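Local coordinates for protein aminopentol aminotransferase (Sphingopyxis macrogoltabida, PDB 6HBS) that catalyses the pyridoxal-phosphate-dependent deamination of aminopentol, the hydrolysed form of fumonisin B1, to its 2-keto product, with pyruvate as preferred amino acceptor, at residues Asp57-Tyr62 with Pro374-Phe379; Thr137-Lys142 with Gly187-Val192. All coordinates share one frame; numbering follows the deposited sequence.

Interaction 1 (Asp57-Tyr62 with Pro374-Phe379); sequences DYMCAY and PYHNMF
Tyr-58 and Phe-379 join two buried loops of this class-III (fold-type I) aminotransferase, those that follow strands 54-57 and 370-371 of the smaller sheet. Their backbones share one hydrogen bond, from Phe-379 N to Tyr-58 O (2.8 Å, 164° at the hydrogen). Met-378 CB also comes within 3.0 Å of Tyr-58 O. The loop 57-62 is shaped from within by an Asx turn, in which Asp-57 OD1 accepts from Met-59 N; OD2 is held by Tyr-69 OH.

Sulfur-bearing side chains line the middle. Met-59, bent at chi2 and chi3 (-65°), turns back on itself and brings CE to 3.2 Å from Asn-377 O, while its SD packs on Met-378 CG. Cys-60 SG lies against Phe-379 CB.

Three rings finish the contact. The Phe-379 ring runs past Met-59 O to the Tyr-62 backbone, and its side chain comes about 5 Å from that of Lys-258, the probable cofactor lysine. Tyr-62 directs its edge at the face of His-376, with the planes at 81°. The imidazole's rotation is probably restricted: ND1 donates in its own plane to a lone pair of Asn-377 O (2.7 Å), and Tyr-62 CE2 stands over the ring centre.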
# COMPACT_ATOMS: atom_id res chain seq x y z
N ASP A 57 -20.97 8.29 -12.65
CA ASP A 57 -20.06 8.44 -11.52
C ASP A 57 -19.09 9.61 -11.74
O ASP A 57 -18.16 9.48 -12.50
CB ASP A 57 -19.33 7.12 -11.29
CG ASP A 57 -18.21 7.19 -10.27
OD1 ASP A 57 -18.33 7.98 -9.32
OD2 ASP A 57 -17.18 6.52 -10.51
N TYR A 58 -19.28 10.73 -11.02
CA TYR A 58 -18.36 11.88 -11.15
C TYR A 58 -17.27 11.83 -10.07
O TYR A 58 -16.50 12.77 -9.96
CB TYR A 58 -19.13 13.21 -11.21
CG TYR A 58 -19.86 13.34 -12.52
CD1 TYR A 58 -19.19 13.73 -13.66
CD2 TYR A 58 -21.17 12.94 -12.65
CE1 TYR A 58 -19.83 13.79 -14.89
CE2 TYR A 58 -21.82 12.96 -13.87
CZ TYR A 58 -21.16 13.43 -15.00
OH TYR A 58 -21.75 13.46 -16.22
N MET A 59 -17.16 10.73 -9.32
CA MET A 59 -15.99 10.54 -8.44
C MET A 59 -14.88 9.77 -9.15
O MET A 59 -13.72 9.87 -8.77
CB MET A 59 -16.34 9.79 -7.16
CG MET A 59 -17.32 10.46 -6.29
SD MET A 59 -17.16 12.24 -6.26
CE MET A 59 -15.57 12.54 -5.53
N CYS A 60 -15.22 9.01 -10.19
CA CYS A 60 -14.24 8.11 -10.86
C CYS A 60 -13.42 7.36 -9.79
O CYS A 60 -12.20 7.29 -9.82
CB CYS A 60 -13.27 8.85 -11.76
SG CYS A 60 -14.03 9.70 -13.17
N ALA A 61 -14.14 6.79 -8.83
CA ALA A 61 -13.54 5.96 -7.77
C ALA A 61 -12.56 6.78 -6.92
O ALA A 61 -11.63 6.23 -6.34
CB ALA A 61 -12.89 4.76 -8.43
N TYR A 62 -12.76 8.11 -6.87
CA TYR A 62 -11.92 9.12 -6.17
C TYR A 62 -10.58 9.26 -6.86
O TYR A 62 -9.60 9.55 -6.24
CB TYR A 62 -11.75 8.81 -4.68
CG TYR A 62 -12.94 9.21 -3.85
CD1 TYR A 62 -14.03 8.37 -3.69
CD2 TYR A 62 -12.97 10.43 -3.21
CE1 TYR A 62 -15.13 8.76 -2.93
CE2 TYR A 62 -14.04 10.82 -2.43
CZ TYR A 62 -15.12 9.98 -2.29
OH TYR A 62 -16.17 10.40 -1.52
N PRO A 374 -20.75 16.91 -2.62
CA PRO A 374 -20.89 18.27 -2.11
C PRO A 374 -19.68 18.88 -1.39
O PRO A 374 -19.74 20.09 -1.13
CB PRO A 374 -22.04 18.11 -1.10
CG PRO A 374 -21.85 16.74 -0.57
CD PRO A 374 -21.44 15.93 -1.77
N TYR A 375 -18.61 18.10 -1.09
CA TYR A 375 -17.43 18.72 -0.40
C TYR A 375 -16.06 18.33 -1.00
O TYR A 375 -15.07 18.99 -0.69
CB TYR A 375 -17.55 18.54 1.12
CG TYR A 375 -17.35 17.15 1.66
CD1 TYR A 375 -16.09 16.55 1.66
CD2 TYR A 375 -18.41 16.44 2.21
CE1 TYR A 375 -15.89 15.27 2.18
CE2 TYR A 375 -18.22 15.16 2.71
CZ TYR A 375 -16.96 14.58 2.71
OH TYR A 375 -16.78 13.32 3.19
N HIS A 376 -16.00 17.32 -1.86
CA HIS A 376 -14.76 16.80 -2.42
C HIS A 376 -14.78 17.03 -3.92
O HIS A 376 -15.83 16.85 -4.56
CB HIS A 376 -14.59 15.31 -2.10
CG HIS A 376 -13.25 14.71 -2.42
ND1 HIS A 376 -12.81 14.52 -3.72
CD2 HIS A 376 -12.29 14.19 -1.60
CE1 HIS A 376 -11.61 13.95 -3.70
NE2 HIS A 376 -11.27 13.73 -2.40
N ASN A 377 -13.63 17.34 -4.50
CA ASN A 377 -13.59 17.55 -5.92
C ASN A 377 -13.98 16.26 -6.64
O ASN A 377 -13.77 15.15 -6.13
CB ASN A 377 -12.26 18.05 -6.47
CG ASN A 377 -11.17 17.00 -6.45
OD1 ASN A 377 -10.50 16.83 -5.44
ND2 ASN A 377 -11.00 16.27 -7.56
N MET A 378 -14.55 16.45 -7.84
CA MET A 378 -14.95 15.38 -8.72
C MET A 378 -13.91 15.18 -9.81
O MET A 378 -12.87 15.85 -9.83
CB MET A 378 -16.35 15.69 -9.27
CG MET A 378 -17.36 15.46 -8.19
SD MET A 378 -18.95 16.25 -8.50
CE MET A 378 -18.58 17.92 -7.96
N PHE A 379 -14.17 14.21 -10.68
CA PHE A 379 -13.28 13.81 -11.72
C PHE A 379 -14.08 13.40 -12.97
O PHE A 379 -15.14 12.79 -12.85
CB PHE A 379 -12.46 12.58 -11.31
CG PHE A 379 -11.58 12.73 -10.09
CD1 PHE A 379 -12.10 12.63 -8.81
CD2 PHE A 379 -10.23 13.01 -10.24
CE1 PHE A 379 -11.26 12.74 -7.71
CE2 PHE A 379 -9.40 13.14 -9.13
CZ PHE A 379 -9.91 12.97 -7.88

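Interaction 2 (Thr137-Lys142 with Gly187-Val192)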
# COMPACT_ATOMS: atom_id res chain seq x y z
N THR A 137 13.85 19.92 7.63
CA THR A 137 12.55 20.57 7.53
C THR A 137 11.89 20.27 6.18
O THR A 137 12.45 20.49 5.10
CB THR A 137 12.60 22.08 7.82
OG1 THR A 137 13.14 22.28 9.14
CG2 THR A 137 11.22 22.71 7.74
N ILE A 138 10.65 19.80 6.26
CA ILE A 138 9.80 19.58 5.09
C ILE A 138 8.74 20.69 5.05
O ILE A 138 8.00 20.86 6.02
CB ILE A 138 9.17 18.17 5.14
CG1 ILE A 138 10.25 17.09 5.12
CG2 ILE A 138 8.17 17.99 4.02
CD1 ILE A 138 10.96 16.90 3.81
N LEU A 139 8.67 21.43 3.95
CA LEU A 139 7.66 22.50 3.84
C LEU A 139 6.42 21.99 3.09
O LEU A 139 6.54 21.57 1.93
CB LEU A 139 8.27 23.70 3.11
CG LEU A 139 9.43 24.39 3.83
CD1 LEU A 139 9.91 25.61 3.05
CD2 LEU A 139 9.06 24.72 5.26
N CYS A 140 5.25 22.12 3.71
CA CYS A 140 3.97 21.76 3.07
C CYS A 140 3.02 22.95 3.20
O CYS A 140 3.18 23.80 4.08
CB CYS A 140 3.36 20.52 3.71
SG CYS A 140 4.45 19.07 3.57
N ALA A 141 2.06 23.04 2.28
CA ALA A 141 1.00 24.04 2.32
C ALA A 141 0.03 23.68 3.43
O ALA A 141 -0.33 22.50 3.58
CB ALA A 141 0.31 24.06 0.97
N LYS A 142 -0.42 24.69 4.21
CA LYS A 142 -1.47 24.51 5.20
C LYS A 142 -2.70 23.87 4.54
O LYS A 142 -3.15 24.34 3.49
CB LYS A 142 -1.97 25.84 5.77
CG LYS A 142 -1.01 26.55 6.69
CD LYS A 142 -1.44 27.98 7.06
CE LYS A 142 -0.35 28.75 7.78
NZ LYS A 142 0.71 29.20 6.84
N GLY A 187 18.56 27.44 6.15
CA GLY A 187 19.63 26.44 6.07
C GLY A 187 19.15 25.01 6.34
O GLY A 187 19.95 24.06 6.29
N ASP A 188 17.87 24.81 6.64
CA ASP A 188 17.45 23.48 7.08
C ASP A 188 16.31 22.93 6.22
O ASP A 188 15.59 22.05 6.70
CB ASP A 188 17.03 23.48 8.55
CG ASP A 188 16.79 22.09 9.12
OD1 ASP A 188 17.61 21.18 8.85
OD2 ASP A 188 15.78 21.92 9.80
N ILE A 189 16.11 23.44 5.01
CA ILE A 189 14.95 22.94 4.20
C ILE A 189 15.43 21.72 3.37
O ILE A 189 16.32 21.81 2.53
CB ILE A 189 14.31 24.00 3.30
CG1 ILE A 189 13.91 25.26 4.09
CG2 ILE A 189 13.13 23.39 2.54
CD1 ILE A 189 13.00 24.99 5.24
N ALA A 190 14.77 20.59 3.62
CA ALA A 190 15.06 19.36 2.88
C ALA A 190 14.25 19.34 1.58
O ALA A 190 14.74 18.94 0.52
CB ALA A 190 14.73 18.18 3.75
N ALA A 191 12.99 19.79 1.66
CA ALA A 191 12.10 19.79 0.52
C ALA A 191 10.91 20.73 0.70
O ALA A 191 10.51 21.04 1.83
CB ALA A 191 11.60 18.39 0.29
N VAL A 192 10.34 21.12 -0.45
CA VAL A 192 9.03 21.75 -0.59
C VAL A 192 8.09 20.76 -1.31
O VAL A 192 8.39 20.33 -2.44
CB VAL A 192 9.13 23.03 -1.47
CG1 VAL A 192 7.74 23.56 -1.84
CG2 VAL A 192 9.96 24.11 -0.83
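Thr-137 and Asp-188 grip each other twice where two neighbouring parallel strands begin, Asp-188 lying just before its own. The Thr-137 hydroxyl donates to Asp-188 OD2 (2.7 Å), meeting the carboxylate from above its plane, and Thr-137 N donates to Asp-188 O at 2.9 Å, nearly in line with the C=O bond. With OG1 placed beside its own backbone N (chi1 -58°), the threonine presents both donors to the one residue. Asp-188 OD1 accepts from Lys-136 N, so the carboxylate spans two successive residues. Replacing Asp-188 by an alanine would probably leave the Thr-137 hydroxyl and Lys-136 N without their acceptors, though the bond to the backbone O could remain.

Further along, Ala-190 N donates to Thr-137 O (2.8 Å) and Leu-139 N to Ala-191 O, the latter almost straight at 177°. A beta bulge shifts the register by one residue between the Thr-137/Ile-189 and Ile-138/Ala-191 pairs, and Ala-190 takes up the extra position.

Packing divides between the two faces of the sheet. On one, Ile-189 CD1 touches Thr-137 CG2 (3.8 Å) and Leu-139 CD1, which also approaches Val-192 CG2; Phe-182 of helix 175-184 packs on Leu-139, Ile-189 and Val-192. On the other, Ile-138 CD1 settles against Ala-191 CB (3.9 Å) and the bulged Ala-190 CB, beneath helix 118-133. The contact thus lies in the main sheet of the large domain, away from the cofactor. Polar side-chain bonding is concentrated at the strand entrance, whereas backbone bonds and apolar side chains hold the strands beyond it.

Overall arrangement
From the N terminus, the chain first passes through 57-62, after a strand of the smaller mixed sheet, and then enters the large seven-stranded sheet. Interaction 2 closes a short loop there: 44 residues lie between 137-142 and 187-192, including strand 167-170 and helix 175-184. The chain then runs on through the remaining strands of that sheet, passing Lys-258 on the way, before 374-379 returns to 57-62, closing interaction 1 over 311 residues. The shorter loop therefore falls wholly within the longer, and the two do not cross. Interaction 1 joins loops near the cofactor; interaction 2 joins adjacent strands in the large sheet. Their centres are 30 Å apart, and they do not touch.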